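Local coordinates for protein methylmalonyl-CoA carboxyltransferase 12S subunit (Propionibacterium freudenreichii, PDB 1ON3) that transfers the carboxyl group of methylmalonyl-CoA to the biotin of the 1.3S subunit, as the hexameric core of transcarboxylase, at residues E[289-301]-E[322-336]. Residues are numbered along the deposited sequence; the frame is centred on the assembly and turned at random.
Sequences GYDVRDVIAKIVD and RVNGRSVGIVANQPS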
loop_
_atom_site.group_PDB
_atom_site.type_symbol
_atom_site.label_atom_id
_atom_site.label_comp_id
_atom_site.label_asym_id
_atom_site.label_seq_id
_atom_site.Cartn_x
_atom_site.Cartn_y
_atom_site.Cartn_z
ATOM N N GLY E 289 46.091 -25.764 7.562
ATOM C CA GLY E 289 44.704 -25.433 7.842
ATOM C C GLY E 289 44.558 -25.058 9.306
ATOM O O GLY E 289 45.548 -24.812 9.995
ATOM N N TYR E 290 43.323 -25.021 9.784
ATOM C CA TYR E 290 43.023 -24.675 11.168
ATOM C C TYR E 290 41.523 -24.853 11.327
ATOM O O TYR E 290 40.842 -25.134 10.350
ATOM C CB TYR E 290 43.401 -23.215 11.451
ATOM C CG TYR E 290 42.693 -22.201 10.575
ATOM C CD1 TYR E 290 41.550 -21.527 11.023
ATOM C CD2 TYR E 290 43.163 -21.918 9.290
ATOM C CE1 TYR E 290 40.893 -20.596 10.205
ATOM C CE2 TYR E 290 42.524 -20.989 8.470
ATOM C CZ TYR E 290 41.393 -20.332 8.927
ATOM O OH TYR E 290 40.790 -19.400 8.113
ATOM N N ASP E 291 41.016 -24.705 12.547
ATOM C CA ASP E 291 39.579 -24.832 12.790
ATOM C C ASP E 291 39.026 -23.422 12.872
ATOM O O ASP E 291 39.357 -22.679 13.792
ATOM C CB ASP E 291 39.297 -25.550 14.103
ATOM C CG ASP E 291 37.842 -25.982 14.225
ATOM O OD1 ASP E 291 36.953 -25.214 13.795
ATOM O OD2 ASP E 291 37.587 -27.082 14.763
ATOM N N VAL E 292 38.183 -23.051 11.914
ATOM C CA VAL E 292 37.633 -21.705 11.888
ATOM C C VAL E 292 36.750 -21.371 13.093
ATOM O O VAL E 292 36.502 -20.206 13.378
ATOM C CB VAL E 292 36.859 -21.461 10.561
ATOM C CG1 VAL E 292 35.545 -22.245 10.549
ATOM C CG2 VAL E 292 36.623 -19.973 10.361
ATOM N N ARG E 293 36.282 -22.385 13.814
ATOM C CA ARG E 293 35.447 -22.117 14.976
ATOM C C ARG E 293 36.295 -21.515 16.095
ATOM O O ARG E 293 35.762 -20.935 17.031
ATOM C CB ARG E 293 34.737 -23.396 15.434
ATOM C CG ARG E 293 33.654 -23.847 14.434
ATOM C CD ARG E 293 33.205 -25.277 14.693
ATOM N NE ARG E 293 34.290 -26.239 14.476
ATOM C CZ ARG E 293 34.108 -27.549 14.322
ATOM N NH1 ARG E 293 32.879 -28.061 14.357
ATOM N NH2 ARG E 293 35.151 -28.351 14.147
ATOM N N ASP E 294 37.616 -21.649 15.999
ATOM C CA ASP E 294 38.481 -21.039 17.007
ATOM C C ASP E 294 38.435 -19.527 16.806
ATOM O O ASP E 294 38.574 -18.756 17.757
ATOM C CB ASP E 294 39.923 -21.557 16.893
ATOM C CG ASP E 294 40.061 -22.982 17.387
ATOM O OD1 ASP E 294 39.265 -23.392 18.259
ATOM O OD2 ASP E 294 40.962 -23.689 16.917
ATOM N N VAL E 295 38.232 -19.100 15.562
ATOM C CA VAL E 295 38.126 -17.680 15.275
ATOM C C VAL E 295 36.760 -17.234 15.790
ATOM O O VAL E 295 36.639 -16.217 16.473
ATOM C CB VAL E 295 38.209 -17.391 13.766
ATOM C CG1 VAL E 295 37.923 -15.919 13.510
ATOM C CG2 VAL E 295 39.606 -17.778 13.231
ATOM N N ILE E 296 35.733 -18.016 15.471
ATOM C CA ILE E 296 34.376 -17.696 15.902
ATOM C C ILE E 296 34.309 -17.540 17.417
ATOM O O ILE E 296 33.766 -16.562 17.911
ATOM C CB ILE E 296 33.364 -18.799 15.460
ATOM C CG1 ILE E 296 33.276 -18.831 13.924
ATOM C CG2 ILE E 296 31.976 -18.538 16.100
ATOM C CD1 ILE E 296 32.379 -19.953 13.341
ATOM N N ALA E 297 34.860 -18.507 18.147
ATOM C CA ALA E 297 34.822 -18.474 19.607
ATOM C C ALA E 297 35.400 -17.195 20.189
ATOM O O ALA E 297 34.917 -16.695 21.210
ATOM C CB ALA E 297 35.551 -19.677 20.182
ATOM N N LYS E 298 36.424 -16.651 19.542
ATOM C CA LYS E 298 37.045 -15.428 20.036
ATOM C C LYS E 298 36.350 -14.138 19.636
ATOM O O LYS E 298 36.692 -13.070 20.147
ATOM C CB LYS E 298 38.517 -15.377 19.618
ATOM C CG LYS E 298 39.326 -16.504 20.236
ATOM C CD LYS E 298 40.804 -16.415 19.909
ATOM C CE LYS E 298 41.543 -17.607 20.507
ATOM N NZ LYS E 298 41.285 -17.750 21.972
ATOM N N ILE E 299 35.365 -14.211 18.744
ATOM C CA ILE E 299 34.693 -12.988 18.341
ATOM C C ILE E 299 33.232 -12.869 18.770
ATOM O O ILE E 299 32.691 -11.767 18.818
ATOM C CB ILE E 299 34.795 -12.763 16.822
ATOM C CG1 ILE E 299 34.094 -13.882 16.062
ATOM C CG2 ILE E 299 36.269 -12.723 16.411
ATOM C CD1 ILE E 299 34.038 -13.638 14.561
ATOM N N VAL E 300 32.592 -13.986 19.097
ATOM C CA VAL E 300 31.193 -13.934 19.517
ATOM C C VAL E 300 31.084 -13.874 21.040
ATOM O O VAL E 300 31.994 -14.306 21.753
ATOM C CB VAL E 300 30.387 -15.163 18.985
ATOM C CG1 VAL E 300 30.521 -15.248 17.480
ATOM C CG2 VAL E 300 30.868 -16.451 19.624
ATOM N N ASP E 301 29.964 -13.338 21.530
ATOM C CA ASP E 301 29.731 -13.200 22.967
ATOM C C ASP E 301 29.970 -14.482 23.746
ATOM O O ASP E 301 29.383 -15.517 23.450
ATOM C CB ASP E 301 28.291 -12.741 23.252
ATOM C CG ASP E 301 28.057 -11.269 22.948
ATOM O OD1 ASP E 301 26.962 -10.769 23.309
ATOM O OD2 ASP E 301 28.947 -10.615 22.359
ATOM N N ARG E 322 25.923 -14.630 19.023
ATOM C CA ARG E 322 25.507 -13.287 19.352
ATOM C C ARG E 322 26.685 -12.337 19.447
ATOM O O ARG E 322 27.797 -12.726 19.832
ATOM C CB ARG E 322 24.735 -13.276 20.672
ATOM C CG ARG E 322 23.315 -13.840 20.567
ATOM C CD ARG E 322 22.618 -13.813 21.909
ATOM N NE ARG E 322 21.339 -14.515 21.858
ATOM C CZ ARG E 322 21.142 -15.764 22.261
ATOM N NH1 ARG E 322 22.142 -16.481 22.757
ATOM N NH2 ARG E 322 19.931 -16.297 22.162
ATOM N N VAL E 323 26.444 -11.096 19.048
ATOM C CA VAL E 323 27.461 -10.065 19.161
ATOM C C VAL E 323 26.752 -8.937 19.893
ATOM O O VAL E 323 25.759 -8.403 19.407
ATOM C CB VAL E 323 27.971 -9.582 17.784
ATOM C CG1 VAL E 323 28.994 -8.456 17.989
ATOM C CG2 VAL E 323 28.639 -10.750 17.036
ATOM N N ASN E 324 27.252 -8.595 21.075
ATOM C CA ASN E 324 26.634 -7.551 21.891
ATOM C C ASN E 324 25.168 -7.908 22.149
ATOM O O ASN E 324 24.290 -7.042 22.145
ATOM C CB ASN E 324 26.728 -6.195 21.192
ATOM C CG ASN E 324 28.174 -5.724 20.999
ATOM O OD1 ASN E 324 28.453 -4.949 20.090
ATOM N ND2 ASN E 324 29.081 -6.177 21.860
ATOM N N GLY E 325 24.913 -9.197 22.364
ATOM C CA GLY E 325 23.561 -9.670 22.641
ATOM C C GLY E 325 22.636 -9.876 21.456
ATOM O O GLY E 325 21.550 -10.438 21.611
ATOM N N ARG E 326 23.056 -9.441 20.272
ATOM C CA ARG E 326 22.230 -9.564 19.070
ATOM C C ARG E 326 22.462 -10.889 18.344
ATOM O O ARG E 326 23.616 -11.273 18.100
ATOM C CB ARG E 326 22.549 -8.398 18.110
ATOM C CG ARG E 326 21.765 -8.344 16.815
ATOM C CD ARG E 326 22.500 -7.468 15.793
ATOM N NE ARG E 326 22.783 -6.119 16.304
ATOM C CZ ARG E 326 21.854 -5.176 16.450
ATOM N NH1 ARG E 326 20.599 -5.432 16.112
ATOM N NH2 ARG E 326 22.167 -3.995 16.966
ATOM N N SER E 327 21.372 -11.585 18.005
ATOM C CA SER E 327 21.471 -12.840 17.264
ATOM C C SER E 327 22.076 -12.570 15.893
ATOM O O SER E 327 21.685 -11.613 15.219
ATOM C CB SER E 327 20.095 -13.492 17.028
ATOM O OG SER E 327 19.499 -13.975 18.221
ATOM N N VAL E 328 23.038 -13.405 15.502
ATOM C CA VAL E 328 23.657 -13.317 14.178
ATOM C C VAL E 328 23.866 -14.739 13.657
ATOM O O VAL E 328 23.936 -15.701 14.437
ATOM C CB VAL E 328 25.067 -12.615 14.181
ATOM C CG1 VAL E 328 24.938 -11.177 14.663
ATOM C CG2 VAL E 328 26.059 -13.403 15.029
ATOM N N GLY E 329 23.949 -14.864 12.339
ATOM C CA GLY E 329 24.205 -16.151 11.720
ATOM C C GLY E 329 25.596 -16.064 11.106
ATOM O O GLY E 329 25.882 -15.149 10.332
ATOM N N ILE E 330 26.464 -17.013 11.438
ATOM C CA ILE E 330 27.831 -17.003 10.922
ATOM C C ILE E 330 28.015 -18.098 9.882
ATOM O O ILE E 330 27.605 -19.229 10.105
ATOM C CB ILE E 330 28.857 -17.205 12.068
ATOM C CG1 ILE E 330 28.757 -16.027 13.046
ATOM C CG2 ILE E 330 30.271 -17.339 11.503
ATOM C CD1 ILE E 330 29.633 -16.133 14.246
ATOM N N VAL E 331 28.604 -17.731 8.743
ATOM C CA VAL E 331 28.870 -18.658 7.635
ATOM C C VAL E 331 30.380 -18.543 7.433
ATOM O O VAL E 331 30.889 -17.474 7.099
ATOM C CB VAL E 331 28.121 -18.213 6.360
ATOM C CG1 VAL E 331 28.340 -19.224 5.229
ATOM C CG2 VAL E 331 26.618 -18.085 6.664
ATOM N N ALA E 332 31.086 -19.648 7.629
ATOM C CA ALA E 332 32.535 -19.634 7.554
ATOM C C ALA E 332 33.136 -20.873 6.892
ATOM O O ALA E 332 32.695 -21.996 7.140
ATOM C CB ALA E 332 33.085 -19.483 8.980
ATOM N N ASN E 333 34.146 -20.675 6.050
ATOM C CA ASN E 333 34.784 -21.826 5.415
ATOM C C ASN E 333 35.668 -22.528 6.443
ATOM O O ASN E 333 36.208 -21.887 7.351
ATOM C CB ASN E 333 35.614 -21.379 4.217
ATOM C CG ASN E 333 34.850 -20.439 3.307
ATOM O OD1 ASN E 333 35.110 -19.231 3.273
ATOM N ND2 ASN E 333 33.897 -20.988 2.565
ATOM N N GLN E 334 35.827 -23.841 6.293
ATOM C CA GLN E 334 36.627 -24.646 7.226
ATOM C C GLN E 334 37.888 -25.195 6.523
ATOM O O GLN E 334 37.865 -26.290 5.971
ATOM C CB GLN E 334 35.760 -25.804 7.748
ATOM C CG GLN E 334 36.422 -26.698 8.801
ATOM C CD GLN E 334 36.791 -25.939 10.056
ATOM O OE1 GLN E 334 37.741 -25.156 10.065
ATOM N NE2 GLN E 334 36.029 -26.158 11.129
ATOM N N PRO E 335 39.007 -24.445 6.568
ATOM C CA PRO E 335 40.258 -24.862 5.923
ATOM C C PRO E 335 40.768 -26.247 6.302
ATOM O O PRO E 335 41.477 -26.885 5.523
ATOM C CB PRO E 335 41.232 -23.742 6.313
ATOM C CG PRO E 335 40.335 -22.549 6.422
ATOM C CD PRO E 335 39.189 -23.138 7.223
ATOM N N SER E 336 40.404 -26.707 7.492
ATOM C CA SER E 336 40.835 -28.013 7.961
ATOM C C SER E 336 40.089 -29.193 7.337
ATOM O O SER E 336 40.409 -30.343 7.632
ATOM C CB SER E 336 40.721 -28.069 9.483
ATOM O OG SER E 336 39.464 -27.568 9.907
HETATM O O HOH W 1 27.423 -15.840 21.291
#
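Gln-334 grips the approach to helix 293-299 with both ends of its amide: OE1 accepts from Val-292 N at 2.8 Å, the donor tilted 16° from the carbonyl plane, while NE2 donates to Asp-291 OD1 at 3.0 Å. A bend at chi2 (62°) turns the amide back toward 291-292. NE2 meets the carboxylate from above its plane, which leaves the syn side of OD1 to Arg-293 NE; Arg-293 N adds a capping bond, and three donors therefore converge on this oxygen. Next to it, Pro-335 lays CD over one face of the Tyr-290 ring, a CH-pi contact, and Ser-336 OG donates to Tyr-290 O at 2.8 Å.

At the far end, Asp-301 receives Gly-325 N on OD1 (2.8 Å) and Asn-324 N on OD2 (2.9 Å), both on syn sides, so one carboxylate spans the type I' turn of the hairpin formed by strands 316-323 and 326-333. Its own N donates nearly straight to Arg-322 O at 2.8 Å. Between the two polar ends the segment lies on strand 326-333 of a mixed sheet, in the C-terminal carboxyltransferase region of a ClpP/crotonase-clan family, through an aliphatic row: Val-292 CG2 rests on Ala-332 CB (3.8 Å), Ile-296 CD1 on Ile-330 CG2, and Val-300 CG1 presses on Ile-330 CD1 at a tight 3.5 Å.

In the second shell, Arg-293 NH2 bonds Asp-291 OD2, completing a side-on grip, and NH1 reaches Glu-307. Tyr-290 OH bonds to Asp-369 of the neighbouring strand 364-370, and Arg-496 forms a salt bridge with Asp-301 OD2.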